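Local coordinates for mating-type switching protein swi5 (Schizosaccharomyces pombe, PDB 3VIQ), which works with its partner Sfr1 as a recombination activator in Rad51 (rhp51)-dependent DNA repair and is required for normal mating-type switching, at residues B[2-5]-B[6-9]; B[10-13]-B[14-17]; B[39-42]-B[43-46]; B[62-65]-B[66-70]; B[70-73]-B[74-78]. All coordinates share one frame; numbering follows the deposited sequence.

Interaction 1: B[2-5]-B[6-9]; sequences EKSQ and LESR
Lys-3 crosses Glu-7 at a slant, one turn apart near the start of helix 3-29, the carboxylate lying against the end of the lysine chain: OE2 of Glu-7 is 3.5 Å from CE of Lys-3. The charged ends stop short of each other, with NZ of Lys-3 still 4.7 Å from OE2 of Glu-7. The lysine ammonium bonds instead to the backbone O of Gly-1 of the Sfr1 chain. With CG anti to the backbone N (chi1 -161°) and the rest extended, the lysine chain carries CE to the glutamate oxygen and the ammonium on to that glycine. Leu-6, buried, packs on Leu-5 of the Sfr1 chain, as do Lys-3 and Glu-7.

Backbone bonds wind the first turns. Glu-2, at the N-cap position, offers its O to N of Leu-6 at 3.0 Å, and Lys-3 O takes N of Glu-7 at 2.8 Å, an almost straight bond. Ser-4 O accepts N of Ser-8 and, weakly, its hydroxyl OG at 3.4 Å. OE1 of the Gln-5 side chain accepts N of Glu-2 at 2.9 Å, with the donor standing above the carbonyl plane. The side-chain carbonyl thus occupies an amide N-H at the helix start, while the Lys-3 and Glu-7 charges probably attract each other without a direct bond.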
loop_
_atom_site.group_PDB
_atom_site.type_symbol
_atom_site.label_atom_id
_atom_site.label_comp_id
_atom_site.label_asym_id
_atom_site.label_seq_id
_atom_site.Cartn_x
_atom_site.Cartn_y
_atom_site.Cartn_z
ATOM N N GLU B 2 -15.070 -5.784 -47.372
ATOM C CA GLU B 2 -15.602 -4.701 -48.209
ATOM C C GLU B 2 -15.826 -3.447 -47.346
ATOM O O GLU B 2 -15.916 -3.525 -46.108
ATOM C CB GLU B 2 -16.939 -5.084 -48.856
ATOM C CG GLU B 2 -16.973 -6.415 -49.611
ATOM C CD GLU B 2 -16.246 -6.359 -50.933
ATOM O OE1 GLU B 2 -15.046 -6.017 -50.938
ATOM O OE2 GLU B 2 -16.871 -6.669 -51.970
ATOM N N LYS B 3 -15.941 -2.308 -48.018
ATOM C CA LYS B 3 -16.161 -1.017 -47.372
ATOM C C LYS B 3 -17.469 -1.068 -46.578
ATOM O O LYS B 3 -17.510 -0.634 -45.436
ATOM C CB LYS B 3 -16.205 0.119 -48.409
ATOM C CG LYS B 3 -15.969 1.472 -47.796
ATOM C CD LYS B 3 -16.111 2.602 -48.807
ATOM C CE LYS B 3 -16.395 3.927 -48.108
ATOM N NZ LYS B 3 -15.921 5.061 -48.953
ATOM N N SER B 4 -18.502 -1.616 -47.211
ATOM C CA SER B 4 -19.785 -1.920 -46.605
ATOM C C SER B 4 -19.696 -2.619 -45.262
ATOM O O SER B 4 -20.346 -2.222 -44.294
ATOM C CB SER B 4 -20.578 -2.849 -47.536
ATOM O OG SER B 4 -21.248 -2.091 -48.508
ATOM N N GLN B 5 -18.936 -3.703 -45.240
ATOM C CA GLN B 5 -18.748 -4.472 -44.030
ATOM C C GLN B 5 -18.048 -3.628 -42.974
ATOM O O GLN B 5 -18.399 -3.691 -41.806
ATOM C CB GLN B 5 -17.934 -5.717 -44.322
ATOM C CG GLN B 5 -18.616 -6.677 -45.314
ATOM C CD GLN B 5 -17.742 -7.872 -45.682
ATOM O OE1 GLN B 5 -16.518 -7.761 -45.807
ATOM N NE2 GLN B 5 -18.373 -9.020 -45.862
ATOM N N LEU B 6 -17.083 -2.814 -43.393
ATOM C CA LEU B 6 -16.340 -1.987 -42.460
ATOM C C LEU B 6 -17.249 -0.876 -41.865
ATOM O O LEU B 6 -17.214 -0.606 -40.670
ATOM C CB LEU B 6 -15.089 -1.413 -43.143
ATOM C CG LEU B 6 -14.266 -0.499 -42.257
ATOM C CD1 LEU B 6 -13.844 -1.249 -41.006
ATOM C CD2 LEU B 6 -13.075 0.085 -42.999
ATOM N N GLU B 7 -18.086 -0.283 -42.713
ATOM C CA GLU B 7 -19.145 0.636 -42.270
ATOM C C GLU B 7 -20.044 -0.012 -41.240
ATOM O O GLU B 7 -20.447 0.641 -40.282
ATOM C CB GLU B 7 -20.017 1.104 -43.469
ATOM C CG GLU B 7 -19.439 2.303 -44.199
ATOM C CD GLU B 7 -19.904 2.483 -45.659
ATOM O OE1 GLU B 7 -20.772 1.717 -46.160
ATOM O OE2 GLU B 7 -19.400 3.443 -46.300
ATOM N N SER B 8 -20.403 -1.279 -41.450
ATOM C CA SER B 8 -21.221 -1.966 -40.461
ATOM C C SER B 8 -20.498 -2.127 -39.142
ATOM O O SER B 8 -21.087 -1.858 -38.107
ATOM C CB SER B 8 -21.721 -3.316 -40.971
ATOM O OG SER B 8 -22.718 -3.106 -41.959
ATOM N N ARG B 9 -19.218 -2.504 -39.150
ATOM C CA ARG B 9 -18.497 -2.610 -37.866
ATOM C C ARG B 9 -18.387 -1.256 -37.163
ATOM O O ARG B 9 -18.512 -1.160 -35.942
ATOM C CB ARG B 9 -17.106 -3.218 -38.045
ATOM C CG ARG B 9 -17.153 -4.624 -38.712
ATOM C CD ARG B 9 -17.615 -5.654 -37.714
ATOM N NE ARG B 9 -16.643 -5.779 -36.638
ATOM C CZ ARG B 9 -16.849 -6.393 -35.481
ATOM N NH1 ARG B 9 -18.022 -6.974 -35.208
ATOM N NH2 ARG B 9 -15.862 -6.425 -34.593
#

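Interaction 2: B[10-13]-B[14-17]; sequences VHLL and EQQK
His-11 and Glu-14 lie side by side and point the same way, three residues apart on helix 3-29, joined by a bond from the imidazole to the carboxylate. ND1 of His-11 donates to OE1 of Glu-14 at 2.8 Å with an N-H...O angle of 161°. The oxygen sits at the ring's edge, close to the ring plane, but the ring nitrogen comes to OE1 from above the carboxylate plane; the two planes are 59° apart. Glu-14 has CG anti to its carbonyl carbon (chi1 -78°) and is extended beyond it, which lays the chain back along the preceding turn: CG is 3.5 Å from Val-10 O, and OE2 reaches 3.9 Å from Val-10 CG1. OE2 also forms a salt bridge with Arg-8 of the Sfr1 chain, so the two carboxylate oxygens serve different partners.

Leu-13 and Gln-16 also run side by side, CD2 of the leucine 3.5 Å from OE1 of the glutamine. Gln-16 takes the other common first torsion, CG opposite the backbone N, and its straight chain carries the amide out beside the leucine methyl. Lys-17, fully extended, sends its ammonium to Glu-15 of the Sfr1 chain. Beneath these side chains the regular i to i+4 ladder runs on, for example from Lys-17 N to Leu-13 O at 2.9 Å.

With the histidine on one oxygen and the arginine on the other, the Glu-14 carboxylate is held through both its oxygens, and their combined pull would probably favour its ionised form.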
loop_
_atom_site.group_PDB
_atom_site.type_symbol
_atom_site.label_atom_id
_atom_site.label_comp_id
_atom_site.label_asym_id
_atom_site.label_seq_id
_atom_site.Cartn_x
_atom_site.Cartn_y
_atom_site.Cartn_z
ATOM N N VAL B 10 -18.157 -0.204 -37.935
ATOM C CA VAL B 10 -17.994 1.139 -37.369
ATOM C C VAL B 10 -19.324 1.574 -36.748
ATOM O O VAL B 10 -19.317 2.092 -35.651
ATOM C CB VAL B 10 -17.482 2.143 -38.412
ATOM C CG1 VAL B 10 -17.709 3.590 -37.971
ATOM C CG2 VAL B 10 -16.006 1.884 -38.705
ATOM N N HIS B 11 -20.459 1.302 -37.404
ATOM C CA HIS B 11 -21.756 1.692 -36.840
ATOM C C HIS B 11 -22.086 0.877 -35.567
ATOM O O HIS B 11 -22.634 1.427 -34.607
ATOM C CB HIS B 11 -22.937 1.612 -37.859
ATOM C CG HIS B 11 -22.909 2.676 -38.938
ATOM N ND1 HIS B 11 -22.755 4.024 -38.670
ATOM C CD2 HIS B 11 -23.058 2.581 -40.288
ATOM C CE1 HIS B 11 -22.782 4.706 -39.805
ATOM N NE2 HIS B 11 -22.971 3.856 -40.800
ATOM N N LEU B 12 -21.744 -0.406 -35.533
ATOM C CA LEU B 12 -21.868 -1.164 -34.280
ATOM C C LEU B 12 -21.022 -0.587 -33.124
ATOM O O LEU B 12 -21.483 -0.530 -31.982
ATOM C CB LEU B 12 -21.515 -2.623 -34.505
ATOM C CG LEU B 12 -22.544 -3.359 -35.360
ATOM C CD1 LEU B 12 -21.953 -4.669 -35.894
ATOM C CD2 LEU B 12 -23.843 -3.585 -34.509
ATOM N N LEU B 13 -19.827 -0.098 -33.433
ATOM C CA LEU B 13 -18.963 0.476 -32.403
ATOM C C LEU B 13 -19.576 1.797 -31.914
ATOM O O LEU B 13 -19.462 2.142 -30.738
ATOM C CB LEU B 13 -17.557 0.704 -32.970
ATOM C CG LEU B 13 -16.709 -0.578 -33.008
ATOM C CD1 LEU B 13 -15.512 -0.416 -33.971
ATOM C CD2 LEU B 13 -16.231 -0.959 -31.600
ATOM N N GLU B 14 -20.225 2.528 -32.824
ATOM C CA GLU B 14 -20.846 3.774 -32.461
ATOM C C GLU B 14 -21.933 3.461 -31.465
ATOM O O GLU B 14 -22.009 4.114 -30.450
ATOM C CB GLU B 14 -21.415 4.527 -33.663
ATOM C CG GLU B 14 -20.367 5.256 -34.467
ATOM C CD GLU B 14 -20.819 5.699 -35.859
ATOM O OE1 GLU B 14 -21.935 5.374 -36.321
ATOM O OE2 GLU B 14 -20.019 6.390 -36.519
ATOM N N GLN B 15 -22.749 2.456 -31.740
ATOM C CA GLN B 15 -23.850 2.094 -30.833
ATOM C C GLN B 15 -23.352 1.512 -29.516
ATOM O O GLN B 15 -23.942 1.738 -28.467
ATOM C CB GLN B 15 -24.773 1.099 -31.491
ATOM C CG GLN B 15 -25.442 1.662 -32.712
ATOM C CD GLN B 15 -26.138 0.600 -33.506
ATOM O OE1 GLN B 15 -25.732 0.285 -34.625
ATOM N NE2 GLN B 15 -27.192 0.024 -32.930
ATOM N N GLN B 16 -22.269 0.744 -29.582
ATOM C CA GLN B 16 -21.658 0.215 -28.361
ATOM C C GLN B 16 -21.189 1.349 -27.457
ATOM O O GLN B 16 -21.408 1.331 -26.236
ATOM C CB GLN B 16 -20.471 -0.690 -28.712
ATOM C CG GLN B 16 -19.999 -1.515 -27.523
ATOM C CD GLN B 16 -18.734 -2.283 -27.802
ATOM O OE1 GLN B 16 -18.110 -2.109 -28.842
ATOM N NE2 GLN B 16 -18.345 -3.142 -26.875
ATOM N N LYS B 17 -20.489 2.302 -28.050
ATOM C CA LYS B 17 -20.048 3.495 -27.320
ATOM C C LYS B 17 -21.205 4.277 -26.690
ATOM O O LYS B 17 -21.120 4.685 -25.527
ATOM C CB LYS B 17 -19.260 4.420 -28.241
ATOM C CG LYS B 17 -18.829 5.681 -27.548
ATOM C CD LYS B 17 -18.038 6.611 -28.443
ATOM C CE LYS B 17 -17.545 7.836 -27.663
ATOM N NZ LYS B 17 -17.169 8.889 -28.615
#

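Interaction 3: B[39-42]-B[43-46]; sequences TVQK and HIDL
Gln-41 and Asp-45 meet one turn apart on helix 36-67, the amide of the first reaching OD1 of the second. This is the polar side-chain contact: NE2 of Gln-41 lies 2.7 Å from OD1 of Asp-45, but the N-H...O angle of 126° makes the bond weak. The planes of the amide and the carboxylate are 53° apart, and the two chains approach at a slant. A bend at chi2 of Gln-41 (61°) turns an otherwise outward-going chain along the helix towards the aspartate. The carboxylate also leans over the backbone, with CG of Asp-45 3.2 Å from Gln-41 O. With an alanine here in place of Asp-45, the Gln-41 amide would lose its carboxylate mate and would probably be freer to turn.

Apolar contacts flank this pair. CD1 of Ile-44 touches CG1 of Val-40 at 4.0 Å, the two crossing at an angle. Lys-42 and Leu-46 run alongside each other in the same direction, and the methyl CD1 of Leu-46 lies 4.1 Å from CG of Lys-42, against the aliphatic part of the lysine.

Backbone bonds form the third group, each reaching four residues back: Ile-44 N to Val-40 O at 2.9 Å, and Leu-46 N to Lys-42 O at 3.1 Å, nearly straight. NE2 of the buried His-43 is hydrogen-bonded to OE1 of Glu-37 of the Sfr1 chain, while Leu-46 packs on Gln-42 of that chain. One side of this long alpha-helix therefore faces the partner subunit, as in a heterodimer built from helices packed along their length.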
loop_
_atom_site.group_PDB
_atom_site.type_symbol
_atom_site.label_atom_id
_atom_site.label_comp_id
_atom_site.label_asym_id
_atom_site.label_seq_id
_atom_site.Cartn_x
_atom_site.Cartn_y
_atom_site.Cartn_z
ATOM N N THR B 39 -12.801 7.767 -4.973
ATOM C CA THR B 39 -13.428 6.913 -3.954
ATOM C C THR B 39 -12.720 5.580 -3.851
ATOM O O THR B 39 -12.342 5.156 -2.769
ATOM C CB THR B 39 -14.886 6.636 -4.312
ATOM O OG1 THR B 39 -15.583 7.874 -4.286
ATOM C CG2 THR B 39 -15.531 5.651 -3.339
ATOM N N VAL B 40 -12.525 4.945 -4.997
ATOM C CA VAL B 40 -11.919 3.618 -5.050
ATOM C C VAL B 40 -10.449 3.681 -4.653
ATOM O O VAL B 40 -9.987 2.857 -3.872
ATOM C CB VAL B 40 -12.028 3.000 -6.439
ATOM C CG1 VAL B 40 -11.299 1.673 -6.476
ATOM C CG2 VAL B 40 -13.546 2.872 -6.832
ATOM N N GLN B 41 -9.717 4.660 -5.182
ATOM C CA GLN B 41 -8.298 4.808 -4.824
ATOM C C GLN B 41 -8.142 5.106 -3.323
ATOM O O GLN B 41 -7.281 4.531 -2.662
ATOM C CB GLN B 41 -7.618 5.911 -5.662
ATOM C CG GLN B 41 -6.095 5.960 -5.542
ATOM C CD GLN B 41 -5.427 4.649 -6.011
ATOM O OE1 GLN B 41 -5.812 4.073 -7.042
ATOM N NE2 GLN B 41 -4.438 4.175 -5.244
ATOM N N LYS B 42 -8.961 5.989 -2.764
ATOM C CA LYS B 42 -8.773 6.305 -1.334
ATOM C C LYS B 42 -8.964 5.033 -0.496
ATOM O O LYS B 42 -8.231 4.801 0.460
ATOM C CB LYS B 42 -9.715 7.410 -0.865
ATOM C CG LYS B 42 -9.760 7.616 0.634
ATOM C CD LYS B 42 -10.505 8.914 1.054
ATOM C CE LYS B 42 -10.933 8.818 2.526
ATOM N NZ LYS B 42 -11.046 10.138 3.215
ATOM N N HIS B 43 -9.920 4.198 -0.895
ATOM C CA HIS B 43 -10.245 2.975 -0.178
ATOM C C HIS B 43 -9.092 2.004 -0.307
ATOM O O HIS B 43 -8.634 1.472 0.695
ATOM C CB HIS B 43 -11.577 2.345 -0.660
ATOM C CG HIS B 43 -11.960 1.096 0.087
ATOM N ND1 HIS B 43 -11.939 -0.158 -0.490
ATOM C CD2 HIS B 43 -12.366 0.915 1.366
ATOM C CE1 HIS B 43 -12.308 -1.055 0.407
ATOM N NE2 HIS B 43 -12.555 -0.430 1.546
ATOM N N ILE B 44 -8.600 1.823 -1.521
ATOM C CA ILE B 44 -7.471 0.902 -1.779
ATOM C C ILE B 44 -6.232 1.273 -0.940
ATOM O O ILE B 44 -5.549 0.402 -0.459
ATOM C CB ILE B 44 -7.089 0.887 -3.272
ATOM C CG1 ILE B 44 -8.100 0.058 -4.060
ATOM C CG2 ILE B 44 -5.646 0.318 -3.529
ATOM C CD1 ILE B 44 -7.785 0.000 -5.537
ATOM N N ASP B 45 -5.943 2.561 -0.782
ATOM C CA ASP B 45 -4.745 2.997 -0.054
ATOM C C ASP B 45 -4.930 2.773 1.479
ATOM O O ASP B 45 -4.018 2.328 2.172
ATOM C CB ASP B 45 -4.463 4.479 -0.329
ATOM C CG ASP B 45 -4.182 4.785 -1.808
ATOM O OD1 ASP B 45 -3.845 3.868 -2.595
ATOM O OD2 ASP B 45 -4.296 5.972 -2.189
ATOM N N LEU B 46 -6.108 3.106 2.001
ATOM C CA LEU B 46 -6.450 2.758 3.385
ATOM C C LEU B 46 -6.391 1.242 3.690
ATOM O O LEU B 46 -5.782 0.838 4.707
ATOM C CB LEU B 46 -7.788 3.355 3.770
ATOM C CG LEU B 46 -7.736 4.884 3.861
ATOM C CD1 LEU B 46 -9.154 5.455 4.046
ATOM C CD2 LEU B 46 -6.793 5.365 4.984
#

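Interaction 4: B[62-65]-B[66-70]; sequences GKVA and EHEKC
Ala-65 and Cys-70 close the end of helix 36-67, their side chains meeting with the methyl CB of Ala-65 4.1 Å from SG of Cys-70. Leu-75 packs on Ala-65 and on Val-64. The sulfur lies between the backbone N and the carbonyl carbon (chi1 70°), the crowded position, which turns it back towards the alanine.

A second kind of contact sets a carbonyl against a ring: Lys-63 O stands 3.6 Å above the plane of the His-67 ring, over one face and offset towards the rim. That same oxygen receives His-67 N at 3.2 Å, while the His-67 side chain packs on Leu-59 of the Sfr1 chain.

Backbone bonds make up the rest. Glu-66 N bonds to Gly-62 O at 3.0 Å and only weakly to Lys-63 O; Glu-68 N reaches Val-64 O at 3.1 Å. Beyond these the pattern changes: Cys-70 N comes back five residues to Ala-65 O at 3.1 Å, and inside that loop Lys-69 N bonds to Glu-66 O at 3.0 Å. Lys-69 has positive phi (55°), which turns the chain out of the helix. This pair of bonds, one nested within the other, is the Schellman motif of a helix C-terminus.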
loop_
_atom_site.group_PDB
_atom_site.type_symbol
_atom_site.label_atom_id
_atom_site.label_comp_id
_atom_site.label_asym_id
_atom_site.label_seq_id
_atom_site.Cartn_x
_atom_site.Cartn_y
_atom_site.Cartn_z
ATOM N N GLY B 62 3.816 -10.415 18.836
ATOM C CA GLY B 62 4.245 -11.808 18.928
ATOM C C GLY B 62 5.682 -11.984 19.415
ATOM O O GLY B 62 5.964 -12.866 20.227
ATOM N N LYS B 63 6.611 -11.156 18.961
ATOM C CA LYS B 63 7.992 -11.302 19.481
ATOM C C LYS B 63 8.062 -10.925 20.976
ATOM O O LYS B 63 8.681 -11.642 21.770
ATOM C CB LYS B 63 9.023 -10.531 18.649
ATOM C CG LYS B 63 9.203 -11.106 17.240
ATOM C CD LYS B 63 10.056 -12.385 17.230
ATOM C CE LYS B 63 10.038 -13.077 15.860
ATOM N NZ LYS B 63 11.137 -14.093 15.735
ATOM N N VAL B 64 7.401 -9.837 21.376
ATOM C CA VAL B 64 7.347 -9.504 22.795
ATOM C C VAL B 64 6.750 -10.686 23.551
ATOM O O VAL B 64 7.219 -11.023 24.633
ATOM C CB VAL B 64 6.496 -8.259 23.109
ATOM C CG1 VAL B 64 6.497 -7.984 24.635
ATOM C CG2 VAL B 64 6.981 -7.042 22.317
ATOM N N ALA B 65 5.751 -11.340 22.967
ATOM C CA ALA B 65 5.078 -12.452 23.645
ATOM C C ALA B 65 5.992 -13.672 23.771
ATOM O O ALA B 65 5.867 -14.469 24.694
ATOM C CB ALA B 65 3.747 -12.817 22.944
ATOM N N GLU B 66 6.934 -13.798 22.868
ATOM C CA GLU B 66 7.849 -14.914 22.926
ATOM C C GLU B 66 8.782 -14.749 24.136
ATOM O O GLU B 66 8.906 -15.665 24.954
ATOM C CB GLU B 66 8.615 -15.060 21.607
ATOM C CG GLU B 66 9.451 -16.325 21.551
ATOM C CD GLU B 66 8.626 -17.574 21.864
ATOM O OE1 GLU B 66 8.062 -18.140 20.897
ATOM O OE2 GLU B 66 8.540 -17.966 23.067
ATOM N N HIS B 67 9.364 -13.556 24.269
ATOM C CA HIS B 67 10.209 -13.219 25.414
ATOM C C HIS B 67 9.475 -13.358 26.750
ATOM O O HIS B 67 10.093 -13.714 27.734
ATOM C CB HIS B 67 10.776 -11.801 25.317
ATOM C CG HIS B 67 11.617 -11.561 24.104
ATOM N ND1 HIS B 67 11.679 -10.336 23.471
ATOM C CD2 HIS B 67 12.420 -12.394 23.397
ATOM C CE1 HIS B 67 12.482 -10.425 22.426
ATOM N NE2 HIS B 67 12.947 -11.661 22.360
ATOM N N GLU B 68 8.177 -13.073 26.787
ATOM C CA GLU B 68 7.373 -13.238 28.022
ATOM C C GLU B 68 6.712 -14.610 28.190
ATOM O O GLU B 68 5.991 -14.812 29.146
ATOM C CB GLU B 68 6.302 -12.156 28.112
ATOM C CG GLU B 68 6.865 -10.770 27.967
ATOM C CD GLU B 68 6.194 -9.768 28.856
ATOM O OE1 GLU B 68 4.951 -9.789 28.965
ATOM O OE2 GLU B 68 6.913 -8.945 29.442
ATOM N N LYS B 69 6.943 -15.537 27.263
ATOM C CA LYS B 69 6.418 -16.894 27.373
ATOM C C LYS B 69 4.905 -16.928 27.549
ATOM O O LYS B 69 4.393 -17.507 28.494
ATOM C CB LYS B 69 7.127 -17.626 28.518
ATOM C CG LYS B 69 8.649 -17.751 28.312
ATOM C CD LYS B 69 8.986 -18.742 27.205
ATOM C CE LYS B 69 10.312 -18.410 26.491
ATOM N NZ LYS B 69 11.509 -18.722 27.328
ATOM N N CYS B 70 4.193 -16.290 26.622
ATOM C CA CYS B 70 2.730 -16.254 26.653
ATOM C C CYS B 70 2.161 -16.143 25.270
ATOM O O CYS B 70 2.877 -15.886 24.277
ATOM C CB CYS B 70 2.222 -15.096 27.504
ATOM S SG CYS B 70 2.474 -13.428 26.809
#

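Interaction 5: B[70-73]-B[74-78]; sequences CTSV and ELFDR
The turn that leads into the short, weakly bonded helix 76-79 is built here, and Phe-76 lies across its opening residues. CA of Val-73 sits over the centre of the Phe-76 ring, 4.0 Å from the centroid and 8° off the normal: a CH-pi contact made by a backbone carbon. CG1 of Val-73 adds an apolar touch at 4.0 Å from CE2 of Phe-76. CG of the phenylalanine is anti to its carbonyl carbon (chi1 -79°), which lays the ring back over the preceding turn. Leucine in its place would lack the flat face over Val-73 CA and would probably leave a gap there and beside Leu-58, on which the side chain also packs.

The backbone bonds reach three residues back, and each donor stands above the acceptor's carbonyl plane. Glu-74 N reaches Thr-71 O at 3.0 Å, Leu-75 N reaches Ser-72 O at 2.9 Å, and Phe-76 N reaches Val-73 O at 3.2 Å. The extended Glu-74 side chain brings its carboxylate to Thr-71, whose N donates to OE2 at 3.4 Å, weakly. A water donates to Val-73 O at 2.9 Å and, weakly, to Glu-74 O, and accepts from Asp-77 N, bridging the turn to the helix.

Leu-75 faces Val-64 and Ala-65 of helix 36-67. Consecutive i to i+3 bonds of this kind are typical of a 3-10-like turn leading into a helix.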
loop_
_atom_site.group_PDB
_atom_site.type_symbol
_atom_site.label_atom_id
_atom_site.label_comp_id
_atom_site.label_asym_id
_atom_site.label_seq_id
_atom_site.Cartn_x
_atom_site.Cartn_y
_atom_site.Cartn_z
ATOM N N CYS B 70 4.193 -16.290 26.622
ATOM C CA CYS B 70 2.730 -16.254 26.653
ATOM C C CYS B 70 2.161 -16.143 25.270
ATOM O O CYS B 70 2.877 -15.886 24.277
ATOM C CB CYS B 70 2.222 -15.096 27.504
ATOM S SG CYS B 70 2.474 -13.428 26.809
ATOM N N THR B 71 0.858 -16.370 25.201
ATOM C CA THR B 71 0.146 -16.256 23.944
ATOM C C THR B 71 -0.040 -14.792 23.671
ATOM O O THR B 71 -0.190 -13.989 24.612
ATOM C CB THR B 71 -1.184 -16.958 23.984
ATOM O OG1 THR B 71 -0.992 -18.272 24.504
ATOM C CG2 THR B 71 -1.754 -17.055 22.596
ATOM N N SER B 72 -0.001 -14.454 22.379
ATOM C CA SER B 72 -0.054 -13.076 21.909
ATOM C C SER B 72 -1.276 -12.355 22.475
ATOM O O SER B 72 -1.155 -11.221 22.915
ATOM C CB SER B 72 -0.075 -13.039 20.378
ATOM O OG SER B 72 -1.235 -13.696 19.907
ATOM N N VAL B 73 -2.427 -13.028 22.517
ATOM C CA VAL B 73 -3.646 -12.374 22.989
ATOM C C VAL B 73 -3.489 -11.802 24.398
ATOM O O VAL B 73 -4.117 -10.805 24.711
ATOM C CB VAL B 73 -4.903 -13.285 22.938
ATOM C CG1 VAL B 73 -5.353 -13.505 21.507
ATOM C CG2 VAL B 73 -4.657 -14.610 23.683
ATOM N N GLU B 74 -2.628 -12.387 25.233
ATOM C CA GLU B 74 -2.482 -11.900 26.596
ATOM C C GLU B 74 -1.829 -10.504 26.628
ATOM O O GLU B 74 -1.967 -9.764 27.615
ATOM C CB GLU B 74 -1.719 -12.907 27.443
ATOM C CG GLU B 74 -2.391 -14.298 27.473
ATOM C CD GLU B 74 -1.559 -15.356 28.187
ATOM O OE1 GLU B 74 -0.979 -15.050 29.260
ATOM O OE2 GLU B 74 -1.498 -16.506 27.680
ATOM N N LEU B 75 -1.185 -10.093 25.536
ATOM C CA LEU B 75 -0.538 -8.769 25.509
ATOM C C LEU B 75 -1.343 -7.686 24.796
ATOM O O LEU B 75 -0.962 -6.480 24.809
ATOM C CB LEU B 75 0.858 -8.861 24.887
ATOM C CG LEU B 75 1.850 -9.785 25.565
ATOM C CD1 LEU B 75 1.524 -11.224 25.193
ATOM C CD2 LEU B 75 3.245 -9.417 25.116
ATOM N N PHE B 76 -2.468 -8.084 24.201
ATOM C CA PHE B 76 -3.284 -7.136 23.402
ATOM C C PHE B 76 -3.717 -5.911 24.201
ATOM O O PHE B 76 -3.682 -4.785 23.686
ATOM C CB PHE B 76 -4.478 -7.864 22.785
ATOM C CG PHE B 76 -4.139 -8.683 21.535
ATOM C CD1 PHE B 76 -2.812 -8.834 21.079
ATOM C CD2 PHE B 76 -5.162 -9.284 20.796
ATOM C CE1 PHE B 76 -2.518 -9.587 19.907
ATOM C CE2 PHE B 76 -4.888 -10.024 19.643
ATOM C CZ PHE B 76 -3.557 -10.180 19.192
ATOM N N ASP B 77 -4.084 -6.095 25.468
ATOM C CA ASP B 77 -4.526 -4.942 26.265
ATOM C C ASP B 77 -3.430 -3.923 26.505
ATOM O O ASP B 77 -3.664 -2.722 26.407
ATOM C CB ASP B 77 -5.103 -5.374 27.601
ATOM C CG ASP B 77 -6.475 -5.940 27.462
ATOM O OD1 ASP B 77 -7.258 -5.432 26.623
ATOM O OD2 ASP B 77 -6.776 -6.902 28.184
ATOM N N ARG B 78 -2.254 -4.420 26.845
ATOM C CA ARG B 78 -1.067 -3.599 27.053
ATOM C C ARG B 78 -0.750 -2.735 25.829
ATOM O O ARG B 78 -0.279 -1.599 25.960
ATOM C CB ARG B 78 0.115 -4.520 27.342
ATOM C CG ARG B 78 1.474 -3.859 27.352
ATOM C CD ARG B 78 2.474 -4.728 28.101
ATOM N NE ARG B 78 3.828 -4.506 27.612
ATOM C CZ ARG B 78 4.808 -5.401 27.663
ATOM N NH1 ARG B 78 4.614 -6.610 28.196
ATOM N NH2 ARG B 78 5.992 -5.078 27.165
HETATM O O HOH W 1 -4.416 -8.697 26.668
#

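All five contacts are local, and none is a deep core: interactions 1, 2, 3 and 5 are at the surface, interaction 4 partly buried. Interactions 1 and 2 adjoin on helix 3-29, their centres about 12 Å apart; interactions 3 and 4 share helix 36-67, their centres about 35 Å apart. Interactions 4 and 5 share Cys-70 and touch through Leu-75 on Val-64 and Ala-65 and a long, weak Glu-68 to Arg-78 ion pair. Interactions 2 and 3 carry a side-chain hydrogen bond, weak in 3, while 62-70 and 70-78 depend mainly on turn bonds and apolar contacts. Interactions 1 to 4 set several residues against the Sfr1 chain; in 70-78 Arg-78 alone reaches it.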